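Side-chain contacts in Xaa-Pro dipeptidase (Pyrococcus horikoshii, PDB 1WY2), which probably splits dipeptides that carry a proline at the C-terminal position, as a homodimeric metallopeptidase with two metal ions in each subunit: residues A[30-33]-A[37-40]; A[44-49]-A[83-88]. All coordinates share one frame; numbering follows the deposited sequence.

Contact 1 of 2, residues A[30-33]-A[37-40]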
ATOM      1  N   ASN A  30       8.879  -9.663  -4.327  1.00 18.14           N
ATOM      2  CA  ASN A  30      10.076 -10.411  -4.699  1.00 16.90           C
ATOM      3  C   ASN A  30      10.366 -11.537  -3.717  1.00 17.61           C
ATOM      4  O   ASN A  30      10.821 -12.613  -4.112  1.00 16.83           O
ATOM      5  CB  ASN A  30      11.284  -9.475  -4.805  1.00 17.75           C
ATOM      6  CG  ASN A  30      11.157  -8.510  -5.964  1.00 19.07           C
ATOM      7  OD1 ASN A  30      10.594  -8.856  -6.999  1.00 17.63           O
ATOM      8  ND2 ASN A  30      11.687  -7.305  -5.804  1.00 19.22           N
ATOM      9  N   VAL A  31      10.109 -11.299  -2.437  1.00 17.10           N
ATOM     10  CA  VAL A  31      10.338 -12.339  -1.441  1.00 17.91           C
ATOM     11  C   VAL A  31       9.405 -13.505  -1.744  1.00 18.92           C
ATOM     12  O   VAL A  31       9.798 -14.669  -1.666  1.00 19.44           O
ATOM     13  CB  VAL A  31      10.069 -11.823  -0.015  1.00 18.63           C
ATOM     14  CG1 VAL A  31      10.135 -12.977   0.984  1.00 18.99           C
ATOM     15  CG2 VAL A  31      11.092 -10.763   0.339  1.00 20.42           C
ATOM     16  N   TYR A  32       8.162 -13.191  -2.100  1.00 18.67           N
ATOM     17  CA  TYR A  32       7.191 -14.230  -2.423  1.00 19.46           C
ATOM     18  C   TYR A  32       7.583 -14.943  -3.711  1.00 17.39           C
ATOM     19  O   TYR A  32       7.536 -16.174  -3.801  1.00 17.11           O
ATOM     20  CB  TYR A  32       5.792 -13.632  -2.599  1.00 19.29           C
ATOM     21  CG  TYR A  32       4.783 -14.662  -3.056  1.00 20.12           C
ATOM     22  CD1 TYR A  32       4.329 -15.649  -2.183  1.00 22.18           C
ATOM     23  CD2 TYR A  32       4.347 -14.702  -4.382  1.00 19.65           C
ATOM     24  CE1 TYR A  32       3.472 -16.655  -2.619  1.00 22.52           C
ATOM     25  CE2 TYR A  32       3.488 -15.710  -4.829  1.00 20.55           C
ATOM     26  CZ  TYR A  32       3.058 -16.682  -3.940  1.00 22.25           C
ATOM     27  OH  TYR A  32       2.229 -17.697  -4.375  1.00 24.70           O
ATOM     28  N   TYR A  33       7.969 -14.161  -4.713  1.00 16.56           N
ATOM     29  CA  TYR A  33       8.347 -14.717  -6.004  1.00 16.73           C
ATOM     30  C   TYR A  33       9.461 -15.747  -5.876  1.00 18.04           C
ATOM     31  O   TYR A  33       9.411 -16.813  -6.483  1.00 19.76           O
ATOM     32  CB  TYR A  33       8.814 -13.602  -6.940  1.00 16.92           C
ATOM     33  CG  TYR A  33       9.060 -14.057  -8.363  1.00 17.48           C
ATOM     34  CD1 TYR A  33       7.997 -14.385  -9.204  1.00 18.04           C
ATOM     35  CD2 TYR A  33      10.355 -14.145  -8.873  1.00 17.48           C
ATOM     36  CE1 TYR A  33       8.218 -14.785 -10.524  1.00 17.43           C
ATOM     37  CE2 TYR A  33      10.587 -14.545 -10.187  1.00 18.62           C
ATOM     38  CZ  TYR A  33       9.515 -14.863 -11.007  1.00 18.53           C
ATOM     39  OH  TYR A  33       9.741 -15.264 -12.305  1.00 19.74           O
ATOM     40  N   ALA A  37       7.141 -17.452   0.355  1.00 24.36           N
ATOM     41  CA  ALA A  37       6.722 -16.973   1.673  1.00 25.25           C
ATOM     42  C   ALA A  37       6.198 -15.538   1.598  1.00 26.26           C
ATOM     43  O   ALA A  37       6.592 -14.768   0.722  1.00 24.17           O
ATOM     44  CB  ALA A  37       7.893 -17.044   2.642  1.00 24.29           C
ATOM     45  N   SER A  38       5.317 -15.179   2.528  1.00 28.47           N
ATOM     46  CA  SER A  38       4.751 -13.833   2.558  1.00 32.11           C
ATOM     47  C   SER A  38       4.852 -13.187   3.940  1.00 34.82           C
ATOM     48  O   SER A  38       3.836 -12.870   4.563  1.00 36.49           O
ATOM     49  CB  SER A  38       3.286 -13.870   2.119  1.00 32.11           C
ATOM     50  OG  SER A  38       3.158 -14.411   0.821  1.00 32.83           O
ATOM     51  N   PRO A  39       6.080 -12.983   4.440  1.00 36.04           N
ATOM     52  CA  PRO A  39       6.240 -12.367   5.760  1.00 38.30           C
ATOM     53  C   PRO A  39       5.686 -10.947   5.774  1.00 40.80           C
ATOM     54  O   PRO A  39       6.233 -10.048   5.135  1.00 40.87           O
ATOM     55  CB  PRO A  39       7.748 -12.414   5.981  1.00 37.41           C
ATOM     56  CG  PRO A  39       8.292 -12.310   4.588  1.00 37.00           C
ATOM     57  CD  PRO A  39       7.393 -13.246   3.824  1.00 36.30           C
ATOM     58  N   LEU A  40       4.591 -10.757   6.502  1.00 43.34           N
ATOM     59  CA  LEU A  40       3.942  -9.449   6.635  1.00 45.61           C
ATOM     60  C   LEU A  40       4.913  -8.426   7.219  1.00 46.37           C
ATOM     61  O   LEU A  40       5.039  -7.299   6.759  1.00 46.62           O
ATOM     62  CB  LEU A  40       2.733  -9.577   7.564  1.00 46.42           C
ATOM     63  CG  LEU A  40       1.676 -10.544   7.034  1.00 47.31           C
ATOM     64  CD1 LEU A  40       2.107 -12.007   7.175  1.00 47.19           C
ATOM     65  CD2 LEU A  40       0.343 -10.412   7.765  1.00 47.67           C
TER
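The ring of Tyr-32 meets the carbonyl oxygen of Ala-37 at its edge, near the ring plane. CD1 of Tyr-32 lies 3.8 Å from this O of Ala-37. The hydroxyl of Ser-38 approaches the same corner of the ring obliquely, with its OG 3.5 Å from CD1 of Tyr-32. A stack with the ring of His-219 adds a further aromatic neighbour to Tyr-32, and Ser-38 touches that histidine too. The ring gets to this place because CG of Tyr-32 stands anti to the backbone N (chi1 175°), beside its own carbonyl carbon.

The oxygen of Ala-37 also meets the backbone of the helix. It lies 3.2 Å from CA of Tyr-32 in a CA-H...O contact, bent to 132° at the hydrogen. CB of Tyr-32 is 3.6 Å from this oxygen. No conventional hydrogen bond joins 30-33 to 37-40, so the fit rests on this weak polar contact and on packing. The apolar part is a tip-to-tip meeting of Val-31 and Pro-39, with CG1 of Val-31 4.0 Å from CD of Pro-39.

The contact is a local one, in which the chain leaves helix 28-35 and folds back against its side before entering strand 44-48. Ser-35 helps at the turn: its OG is hydrogen-bonded to O of Val-31 and to N of Ala-37. Val-31 and Ala-37 pack on Leu-54 and Pro-39 on Val-56, both of strand 51-57, while helix 58-67 touches Pro-39 through Glu-60.

Contact 2 of 2, residues A[44-49]-A[83-88]; sequences YILITG and KALEGI
Leu-46 of strand 44-48 packs on Leu-85 and Ile-88, joining the mixed sheet of the creatinase/prolidase N-terminal domain to helix 78-85 and the turn that comes after it. Backbone hydrogen bonds shape the partner segment. N of Glu-86 bonds to O of Lys-83 at 3.2 Å. A type II beta turn runs from Leu-85 to Ile-88, with Gly-87 at a positive phi of 109°. The turn is closed by a bond of 3.2 Å from N of Ile-88 to O of Leu-85, and it places Ile-88 beside Leu-46.

The contact across is apolar, and no hydrogen bond links the two segments. CD1 of Leu-46 lies 3.5 Å from CD1 of Leu-85, tighter than usual for two methyl groups. CD2 of Leu-46 sits 4.0 Å from each methyl of Leu-85, so both branches of Leu-46 are used. The two leucines run past each other in opposite directions. Leu-46 can extend toward the helix because its CG is anti to the backbone N (chi1 -177°). Cutting this side chain back to an alanine would probably open a gap beside Leu-85 and leave Ile-88 CD1 without its partner on the strand. Neighbouring strands add to the packing. Ala-22 of strand 22-25 touches Leu-46 and Ile-88, and Tyr-55 of strand 51-57 touches Leu-46 and Ala-84. CD1 of Ile-88 reaches CD1 of Leu-46 at 4.2 Å.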
ATOM      1  N   TYR A  44      13.675 -11.014   4.809  1.00 26.18           N
ATOM      2  CA  TYR A  44      14.846 -10.714   3.997  1.00 26.12           C
ATOM      3  C   TYR A  44      15.511 -11.985   3.498  1.00 24.49           C
ATOM      4  O   TYR A  44      15.872 -12.850   4.293  1.00 23.86           O
ATOM      5  CB  TYR A  44      15.878  -9.918   4.802  1.00 28.47           C
ATOM      6  CG  TYR A  44      15.308  -8.734   5.547  1.00 32.12           C
ATOM      7  CD1 TYR A  44      14.804  -8.877   6.839  1.00 35.24           C
ATOM      8  CD2 TYR A  44      15.254  -7.475   4.953  1.00 33.79           C
ATOM      9  CE1 TYR A  44      14.260  -7.792   7.522  1.00 36.87           C
ATOM     10  CE2 TYR A  44      14.711  -6.385   5.626  1.00 35.85           C
ATOM     11  CZ  TYR A  44      14.217  -6.550   6.910  1.00 37.52           C
ATOM     12  OH  TYR A  44      13.680  -5.475   7.582  1.00 39.03           O
ATOM     13  N   ILE A  45      15.666 -12.100   2.184  1.00 21.53           N
ATOM     14  CA  ILE A  45      16.330 -13.265   1.613  1.00 20.33           C
ATOM     15  C   ILE A  45      17.774 -12.892   1.309  1.00 18.81           C
ATOM     16  O   ILE A  45      18.038 -11.878   0.659  1.00 18.38           O
ATOM     17  CB  ILE A  45      15.677 -13.723   0.291  1.00 18.61           C
ATOM     18  CG1 ILE A  45      14.199 -14.050   0.513  1.00 17.79           C
ATOM     19  CG2 ILE A  45      16.409 -14.958  -0.243  1.00 19.20           C
ATOM     20  CD1 ILE A  45      13.472 -14.475  -0.748  1.00 19.42           C
ATOM     21  N   LEU A  46      18.712 -13.695   1.803  1.00 18.97           N
ATOM     22  CA  LEU A  46      20.125 -13.451   1.542  1.00 19.41           C
ATOM     23  C   LEU A  46      20.624 -14.591   0.665  1.00 18.84           C
ATOM     24  O   LEU A  46      20.551 -15.759   1.051  1.00 19.42           O
ATOM     25  CB  LEU A  46      20.927 -13.409   2.847  1.00 20.97           C
ATOM     26  CG  LEU A  46      22.415 -13.086   2.686  1.00 24.64           C
ATOM     27  CD1 LEU A  46      22.578 -11.712   2.049  1.00 27.09           C
ATOM     28  CD2 LEU A  46      23.100 -13.131   4.042  1.00 27.52           C
ATOM     29  N   ILE A  47      21.123 -14.246  -0.516  1.00 18.19           N
ATOM     30  CA  ILE A  47      21.625 -15.238  -1.457  1.00 17.90           C
ATOM     31  C   ILE A  47      23.136 -15.128  -1.631  1.00 18.81           C
ATOM     32  O   ILE A  47      23.663 -14.043  -1.891  1.00 17.86           O
ATOM     33  CB  ILE A  47      20.959 -15.062  -2.844  1.00 18.15           C
ATOM     34  CG1 ILE A  47      19.449 -15.289  -2.727  1.00 17.94           C
ATOM     35  CG2 ILE A  47      21.563 -16.039  -3.847  1.00 19.30           C
ATOM     36  CD1 ILE A  47      18.662 -14.874  -3.960  1.00 19.10           C
ATOM     37  N   THR A  48      23.829 -16.252  -1.462  1.00 18.73           N
ATOM     38  CA  THR A  48      25.276 -16.298  -1.650  1.00 19.80           C
ATOM     39  C   THR A  48      25.524 -17.312  -2.763  1.00 20.07           C
ATOM     40  O   THR A  48      24.583 -17.923  -3.265  1.00 20.42           O
ATOM     41  CB  THR A  48      26.032 -16.750  -0.377  1.00 20.94           C
ATOM     42  OG1 THR A  48      25.696 -18.107  -0.068  1.00 22.38           O
ATOM     43  CG2 THR A  48      25.677 -15.859   0.793  1.00 22.82           C
ATOM     44  N   GLY A  49      26.781 -17.497  -3.146  1.00 20.15           N
ATOM     45  CA  GLY A  49      27.080 -18.428  -4.220  1.00 22.10           C
ATOM     46  C   GLY A  49      26.654 -19.869  -4.007  1.00 21.50           C
ATOM     47  O   GLY A  49      26.450 -20.606  -4.972  1.00 21.59           O
ATOM     48  N   LYS A  83      24.610  -9.133  11.538  1.00 40.03           N
ATOM     49  CA  LYS A  83      25.768  -9.959  11.849  1.00 41.06           C
ATOM     50  C   LYS A  83      25.946 -11.021  10.767  1.00 40.04           C
ATOM     51  O   LYS A  83      27.067 -11.375  10.406  1.00 40.12           O
ATOM     52  CB  LYS A  83      25.598 -10.628  13.214  1.00 42.90           C
ATOM     53  CG  LYS A  83      26.813 -11.432  13.652  1.00 45.60           C
ATOM     54  CD  LYS A  83      26.681 -11.909  15.087  1.00 47.92           C
ATOM     55  CE  LYS A  83      27.942 -12.629  15.540  1.00 49.17           C
ATOM     56  NZ  LYS A  83      27.863 -13.037  16.969  1.00 52.00           N
ATOM     57  N   ALA A  84      24.828 -11.520  10.250  1.00 40.01           N
ATOM     58  CA  ALA A  84      24.851 -12.536   9.207  1.00 39.10           C
ATOM     59  C   ALA A  84      25.427 -11.964   7.914  1.00 39.61           C
ATOM     60  O   ALA A  84      25.993 -12.692   7.096  1.00 39.15           O
ATOM     61  CB  ALA A  84      23.441 -13.061   8.965  1.00 39.80           C
ATOM     62  N   LEU A  85      25.280 -10.654   7.740  1.00 38.33           N
ATOM     63  CA  LEU A  85      25.771  -9.970   6.549  1.00 38.87           C
ATOM     64  C   LEU A  85      27.241  -9.568   6.655  1.00 38.66           C
ATOM     65  O   LEU A  85      27.863  -9.211   5.654  1.00 38.12           O
ATOM     66  CB  LEU A  85      24.917  -8.724   6.274  1.00 39.71           C
ATOM     67  CG  LEU A  85      23.507  -8.882   5.685  1.00 40.70           C
ATOM     68  CD1 LEU A  85      23.608  -9.200   4.207  1.00 41.00           C
ATOM     69  CD2 LEU A  85      22.738  -9.967   6.420  1.00 40.19           C
ATOM     70  N   GLU A  86      27.795  -9.626   7.863  1.00 39.88           N
ATOM     71  CA  GLU A  86      29.193  -9.258   8.082  1.00 40.51           C
ATOM     72  C   GLU A  86      30.145 -10.043   7.185  1.00 39.42           C
ATOM     73  O   GLU A  86      30.084 -11.268   7.121  1.00 40.06           O
ATOM     74  CB  GLU A  86      29.585  -9.494   9.543  1.00 43.18           C
ATOM     75  CG  GLU A  86      28.807  -8.670  10.553  1.00 46.36           C
ATOM     76  CD  GLU A  86      29.303  -8.879  11.975  1.00 48.47           C
ATOM     77  OE1 GLU A  86      29.313 -10.039  12.441  1.00 50.43           O
ATOM     78  OE2 GLU A  86      29.681  -7.882  12.629  1.00 48.48           O
ATOM     79  N   GLY A  87      31.029  -9.328   6.495  1.00 38.14           N
ATOM     80  CA  GLY A  87      31.986  -9.985   5.624  1.00 37.24           C
ATOM     81  C   GLY A  87      31.715  -9.762   4.149  1.00 36.28           C
ATOM     82  O   GLY A  87      32.590  -9.983   3.311  1.00 36.68           O
ATOM     83  N   ILE A  88      30.503  -9.324   3.831  1.00 34.96           N
ATOM     84  CA  ILE A  88      30.122  -9.073   2.447  1.00 32.72           C
ATOM     85  C   ILE A  88      30.733  -7.772   1.933  1.00 31.42           C
ATOM     86  O   ILE A  88      30.586  -6.720   2.552  1.00 30.91           O
ATOM     87  CB  ILE A  88      28.589  -8.995   2.306  1.00 31.52           C
ATOM     88  CG1 ILE A  88      27.962 -10.318   2.755  1.00 29.62           C
ATOM     89  CG2 ILE A  88      28.213  -8.680   0.864  1.00 29.79           C
ATOM     90  CD1 ILE A  88      26.448 -10.308   2.786  1.00 28.42           C
TER

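Contact 1 and contact 2 follow one another along the chain, and all four segments belong to the creatinase/prolidase N-terminal domain. Contact 1 folds the loop after helix 28-35 against that helix; this loop leads into strand 44-48, which carries contact 2. Their centres are about 18 Å apart. They still touch, since O of Val-31 packs 3.8 Å from CD1 of Ile-45. Ile-45 and Leu-46 are adjacent on the strand, so strand 44-48 takes part in both packing regions. Neither contact lies at the two-zinc site, whose ligands are Asp-212, Asp-223, His-287, Glu-316 and Glu-330. A bound magnesium ion is about 9 Å from the side chain of Leu-46.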